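Local coordinates for uncharacterized protein (Bacteroides ovatus, PDB 4IRT), which is of unknown function but, as a member of a BNR-repeat family with a beta-propeller fold, has been proposed to be a neuraminidase, at residues A[56-68]-A[105-117]. Residues are numbered along the deposited sequence; the frame is centred on the assembly and turned at random.
Sequences EQWTLHRTQYQGN and PGSLELGDKMPMT. With EDO (1,2-ethanediol), chain J.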
loop_
_atom_site.group_PDB
_atom_site.type_symbol
_atom_site.label_atom_id
_atom_site.label_comp_id
_atom_site.label_asym_id
_atom_site.label_seq_id
_atom_site.Cartn_x
_atom_site.Cartn_y
_atom_site.Cartn_z
ATOM N N GLU A 56 20.803 13.282 -7.483
ATOM C CA GLU A 56 19.653 13.957 -6.919
ATOM C C GLU A 56 18.960 14.840 -7.944
ATOM O O GLU A 56 18.069 15.611 -7.595
ATOM C CB GLU A 56 20.082 14.736 -5.677
ATOM C CG GLU A 56 20.694 13.813 -4.643
ATOM C CD GLU A 56 20.776 14.394 -3.252
ATOM O OE1 GLU A 56 20.424 15.573 -3.070
ATOM O OE2 GLU A 56 21.197 13.640 -2.331
ATOM N N GLN A 57 19.326 14.676 -9.218
ATOM C CA GLN A 57 18.709 15.428 -10.300
ATOM C C GLN A 57 17.564 14.633 -10.949
ATOM O O GLN A 57 17.785 13.606 -11.607
ATOM C CB GLN A 57 19.761 15.803 -11.356
ATOM C CG GLN A 57 21.014 16.482 -10.810
ATOM C CD GLN A 57 20.714 17.677 -9.926
ATOM O OE1 GLN A 57 21.122 17.726 -8.757
ATOM N NE2 GLN A 57 19.977 18.642 -10.469
ATOM N N TRP A 58 16.343 15.125 -10.776
ATOM C CA TRP A 58 15.149 14.522 -11.364
ATOM C C TRP A 58 14.809 15.108 -12.734
ATOM O O TRP A 58 15.052 16.284 -13.013
ATOM C CB TRP A 58 13.946 14.737 -10.448
ATOM C CG TRP A 58 14.057 14.028 -9.138
ATOM C CD1 TRP A 58 14.679 14.482 -8.012
ATOM C CD2 TRP A 58 13.558 12.743 -8.830
ATOM N NE1 TRP A 58 14.595 13.544 -7.024
ATOM C CE2 TRP A 58 13.903 12.465 -7.498
ATOM C CE3 TRP A 58 12.821 11.788 -9.546
ATOM C CZ2 TRP A 58 13.547 11.265 -6.867
ATOM C CZ3 TRP A 58 12.487 10.603 -8.932
ATOM C CH2 TRP A 58 12.837 10.353 -7.590
ATOM N N THR A 59 14.268 14.257 -13.595
ATOM C CA THR A 59 13.566 14.693 -14.766
ATOM C C THR A 59 12.104 14.582 -14.405
ATOM O O THR A 59 11.635 13.529 -14.018
ATOM C CB THR A 59 13.933 13.816 -15.973
ATOM O OG1 THR A 59 15.345 13.958 -16.214
ATOM C CG2 THR A 59 13.196 14.236 -17.249
ATOM N N LEU A 60 11.386 15.688 -14.516
ATOM C CA LEU A 60 9.952 15.696 -14.169
ATOM C C LEU A 60 9.131 16.028 -15.399
ATOM O O LEU A 60 9.536 16.870 -16.216
ATOM C CB LEU A 60 9.662 16.708 -13.067
ATOM C CG LEU A 60 10.440 16.517 -11.763
ATOM C CD1 LEU A 60 10.194 17.699 -10.835
ATOM C CD2 LEU A 60 10.113 15.189 -11.098
ATOM N N HIS A 61 7.983 15.368 -15.546
ATOM C CA HIS A 61 7.129 15.542 -16.739
ATOM C C HIS A 61 5.693 15.693 -16.276
ATOM O O HIS A 61 5.142 14.777 -15.659
ATOM C CB HIS A 61 7.248 14.349 -17.691
ATOM C CG HIS A 61 6.259 14.372 -18.814
ATOM N ND1 HIS A 61 6.294 15.319 -19.822
ATOM C CD2 HIS A 61 5.199 13.580 -19.084
ATOM C CE1 HIS A 61 5.316 15.077 -20.680
ATOM N NE2 HIS A 61 4.612 14.060 -20.232
ATOM N N ARG A 62 5.114 16.867 -16.522
ATOM C CA ARG A 62 3.671 17.048 -16.307
ATOM C C ARG A 62 2.923 16.364 -17.458
ATOM O O ARG A 62 3.100 16.731 -18.627
ATOM C CB ARG A 62 3.291 18.526 -16.251
ATOM C CG ARG A 62 1.873 18.710 -15.718
ATOM C CD ARG A 62 1.431 20.152 -15.681
ATOM N NE ARG A 62 0.972 20.579 -16.983
ATOM C CZ ARG A 62 0.334 21.722 -17.234
ATOM N NH1 ARG A 62 0.048 22.574 -16.243
ATOM N NH2 ARG A 62 -0.043 21.999 -18.492
ATOM N N THR A 63 2.137 15.346 -17.135
ATOM C CA THR A 63 1.408 14.597 -18.144
ATOM C C THR A 63 0.181 15.397 -18.599
ATOM O O THR A 63 -0.083 16.505 -18.112
ATOM C CB THR A 63 0.941 13.223 -17.621
ATOM O OG1 THR A 63 -0.136 13.404 -16.673
ATOM C CG2 THR A 63 2.089 12.459 -16.934
ATOM N N GLN A 64 -0.574 14.785 -19.492
ATOM C CA GLN A 64 -1.756 15.387 -20.067
ATOM C C GLN A 64 -2.979 15.146 -19.181
ATOM O O GLN A 64 -4.081 15.577 -19.528
ATOM C CB GLN A 64 -2.002 14.804 -21.468
ATOM C CG GLN A 64 -2.335 13.297 -21.492
ATOM C CD GLN A 64 -1.122 12.430 -21.755
ATOM O OE1 GLN A 64 -0.088 12.599 -21.102
ATOM N NE2 GLN A 64 -1.250 11.466 -22.674
ATOM N N TYR A 65 -2.793 14.457 -18.055
ATOM C CA TYR A 65 -3.900 14.045 -17.204
ATOM C C TYR A 65 -3.969 14.802 -15.889
ATOM O O TYR A 65 -2.954 15.188 -15.323
ATOM C CB TYR A 65 -3.808 12.547 -16.911
ATOM C CG TYR A 65 -3.842 11.731 -18.187
ATOM C CD1 TYR A 65 -4.952 11.783 -19.036
ATOM C CD2 TYR A 65 -2.772 10.929 -18.558
ATOM C CE1 TYR A 65 -4.999 11.049 -20.211
ATOM C CE2 TYR A 65 -2.815 10.182 -19.732
ATOM C CZ TYR A 65 -3.925 10.254 -20.551
ATOM O OH TYR A 65 -3.993 9.540 -21.732
ATOM N N GLN A 66 -5.204 14.997 -15.443
ATOM C CA GLN A 66 -5.513 15.567 -14.152
ATOM C C GLN A 66 -6.263 14.573 -13.309
ATOM O O GLN A 66 -6.879 13.650 -13.840
ATOM C CB GLN A 66 -6.386 16.788 -14.315
ATOM C CG GLN A 66 -5.652 17.993 -14.827
ATOM C CD GLN A 66 -6.591 19.162 -15.008
ATOM O OE1 GLN A 66 -7.367 19.158 -15.917
ATOM N NE2 GLN A 66 -6.498 20.174 -14.144
ATOM N N GLY A 67 -6.210 14.762 -11.991
ATOM C CA GLY A 67 -7.079 14.026 -11.084
ATOM C C GLY A 67 -7.909 14.921 -10.163
ATOM O O GLY A 67 -7.593 16.110 -9.940
ATOM N N ASN A 68 -8.985 14.363 -9.634
ATOM C CA ASN A 68 -9.808 15.057 -8.633
ATOM C C ASN A 68 -9.122 15.032 -7.271
ATOM O O ASN A 68 -9.503 14.291 -6.398
ATOM C CB ASN A 68 -11.185 14.429 -8.548
ATOM C CG ASN A 68 -12.092 15.168 -7.603
ATOM O OD1 ASN A 68 -11.877 16.356 -7.324
ATOM N ND2 ASN A 68 -13.119 14.484 -7.108
ATOM N N PRO A 105 10.062 2.326 -23.493
ATOM C CA PRO A 105 10.716 1.934 -22.256
ATOM C C PRO A 105 11.315 3.127 -21.550
ATOM O O PRO A 105 11.990 3.929 -22.188
ATOM C CB PRO A 105 11.810 0.983 -22.720
ATOM C CG PRO A 105 11.238 0.347 -23.941
ATOM C CD PRO A 105 10.429 1.433 -24.608
ATOM N N GLY A 106 11.028 3.249 -20.254
ATOM C CA GLY A 106 11.590 4.306 -19.418
ATOM C C GLY A 106 11.077 5.716 -19.663
ATOM O O GLY A 106 11.499 6.671 -18.987
ATOM N N SER A 107 10.141 5.866 -20.590
ATOM C CA SER A 107 9.616 7.186 -20.904
ATOM C C SER A 107 8.570 7.666 -19.884
ATOM O O SER A 107 7.703 6.903 -19.426
ATOM C CB SER A 107 9.000 7.201 -22.293
ATOM O OG SER A 107 8.409 8.460 -22.564
ATOM N N LEU A 108 8.641 8.958 -19.580
ATOM C CA LEU A 108 7.685 9.606 -18.690
ATOM C C LEU A 108 6.443 10.045 -19.449
ATOM O O LEU A 108 5.462 10.415 -18.833
ATOM C CB LEU A 108 8.323 10.826 -18.015
ATOM C CG LEU A 108 9.549 10.599 -17.162
ATOM C CD1 LEU A 108 10.013 11.928 -16.600
ATOM C CD2 LEU A 108 9.281 9.611 -16.027
ATOM N N GLU A 109 6.480 9.975 -20.779
ATOM C CA GLU A 109 5.337 10.309 -21.596
ATOM C C GLU A 109 4.407 9.110 -21.702
ATOM O O GLU A 109 4.843 7.974 -21.930
ATOM C CB GLU A 109 5.769 10.706 -23.001
ATOM C CG GLU A 109 6.691 11.903 -23.080
ATOM C CD GLU A 109 6.884 12.293 -24.528
ATOM O OE1 GLU A 109 5.883 12.653 -25.212
ATOM O OE2 GLU A 109 8.024 12.175 -24.998
ATOM N N LEU A 110 3.117 9.399 -21.545
ATOM C CA LEU A 110 2.064 8.424 -21.534
ATOM C C LEU A 110 1.228 8.508 -22.810
ATOM O O LEU A 110 1.060 9.567 -23.378
ATOM C CB LEU A 110 1.145 8.715 -20.350
ATOM C CG LEU A 110 1.770 8.633 -18.956
ATOM C CD1 LEU A 110 0.772 9.063 -17.887
ATOM C CD2 LEU A 110 2.220 7.193 -18.746
ATOM N N GLY A 111 0.709 7.382 -23.255
ATOM C CA GLY A 111 -0.315 7.367 -24.295
ATOM C C GLY A 111 -1.710 7.658 -23.751
ATOM O O GLY A 111 -1.883 8.158 -22.632
ATOM N N ASP A 112 -2.711 7.303 -24.548
ATOM C CA ASP A 112 -4.097 7.481 -24.166
ATOM C C ASP A 112 -4.487 6.477 -23.073
ATOM O O ASP A 112 -3.858 5.419 -22.907
ATOM C CB ASP A 112 -5.030 7.276 -25.369
ATOM C CG ASP A 112 -4.756 8.227 -26.524
ATOM O OD1 ASP A 112 -4.094 9.260 -26.371
ATOM O OD2 ASP A 112 -5.256 7.934 -27.610
ATOM N N LYS A 113 -5.551 6.821 -22.353
ATOM C CA LYS A 113 -6.215 5.886 -21.436
ATOM C C LYS A 113 -6.677 4.653 -22.212
ATOM O O LYS A 113 -7.179 4.781 -23.340
ATOM C CB LYS A 113 -7.393 6.583 -20.742
ATOM C CG LYS A 113 -6.979 7.655 -19.736
ATOM C CD LYS A 113 -8.156 8.335 -19.076
ATOM C CE LYS A 113 -7.674 9.373 -18.055
ATOM N NZ LYS A 113 -8.799 10.161 -17.442
HETATM N N MSE A 114 -6.463 3.472 -21.624
HETATM C CA MSE A 114 -6.765 2.185 -22.226
HETATM C C MSE A 114 -7.514 1.285 -21.264
HETATM O O MSE A 114 -7.391 1.424 -20.053
HETATM C CB MSE A 114 -5.485 1.405 -22.535
HETATM C CG MSE A 114 -4.621 2.136 -23.534
HETATM SE SE MSE A 114 -2.939 1.127 -23.757
HETATM C CE MSE A 114 -2.127 1.443 -22.040
ATOM N N PRO A 115 -8.294 0.336 -21.800
ATOM C CA PRO A 115 -8.838 -0.723 -20.976
ATOM C C PRO A 115 -7.769 -1.734 -20.613
ATOM O O PRO A 115 -6.669 -1.714 -21.190
ATOM C CB PRO A 115 -9.899 -1.365 -21.880
ATOM C CG PRO A 115 -9.399 -1.154 -23.270
ATOM C CD PRO A 115 -8.615 0.144 -23.234
HETATM N N MSE A 116 -8.074 -2.597 -19.644
HETATM C CA MSE A 116 -7.246 -3.748 -19.363
HETATM C C MSE A 116 -7.898 -4.924 -20.043
HETATM O O MSE A 116 -7.432 -5.353 -21.113
HETATM C CB MSE A 116 -7.053 -3.918 -17.857
HETATM C CG MSE A 116 -6.066 -2.864 -17.319
HETATM SE SE MSE A 116 -6.006 -3.053 -15.363
HETATM C CE MSE A 116 -4.459 -1.883 -15.095
ATOM N N THR A 117 -8.991 -5.436 -19.478
ATOM C CA THR A 117 -9.785 -6.502 -20.158
ATOM C C THR A 117 -11.087 -5.985 -20.771
ATOM O O THR A 117 -11.762 -6.683 -21.549
ATOM C CB THR A 117 -10.110 -7.631 -19.184
ATOM O OG1 THR A 117 -11.122 -7.207 -18.261
ATOM C CG2 THR A 117 -8.870 -8.016 -18.429
HETATM C C1 EDO J . -2.039 4.724 -26.372
HETATM O O1 EDO J . -2.057 6.027 -26.975
HETATM C C2 EDO J . -3.235 3.918 -26.825
HETATM O O2 EDO J . -2.874 3.232 -28.018
HETATM O O HOH W 1 2.418 12.414 -21.373
HETATM O O HOH W 2 -3.462 11.271 -24.593
HETATM O O HOH W 3 -8.307 11.541 -14.874
#
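The phenol ring of Tyr-65 meets the 105-117 loop mainly at its rim: the carbonyl oxygen of Gly-111 lies at the edge in the ring plane and takes a hydrogen bond from OH (OH to O 2.7 Å), while CD1 of Leu-110 sits near that plane. One face is covered by CG of Gln-64, at the corner between strands 59-63 and 65-66, 3.4 Å above the ring centre. Lys-113 runs past the ring in the opposite sense, CE of Lys-113 3.8 Å from CD1 of Tyr-65, its NZ hydrogen-bonded to OD1 of Asn-98. The His-61 ring has CG of Glu-109 over one face, toward the rim, and a water hydrogen-bonded to NE2 in plane at its edge; the same water donates to OE1 of Gln-64 and accepts from N of Leu-110. Bent at chi2 (-96°), Gln-64 gives a nearly straight bond from NE2 to O of Leu-110 (3.1 Å), approaching from above the carbonyl plane. CD1 of Leu-110 packs on CG2 of Thr-63 (3.8 Å), and CB of Leu-108 on CB of His-61, whose CD2 lies 3.2 Å from O of Leu-108, an oxygen buried without a hydrogen-bond partner. A phenylalanine replacing Tyr-65 would probably leave the Gly-111 carbonyl without this bond. Strand 59-63 is an edge strand of a four-stranded antiparallel sheet; the loop runs along it, consistent with a connection following the outer edge of a beta-propeller blade.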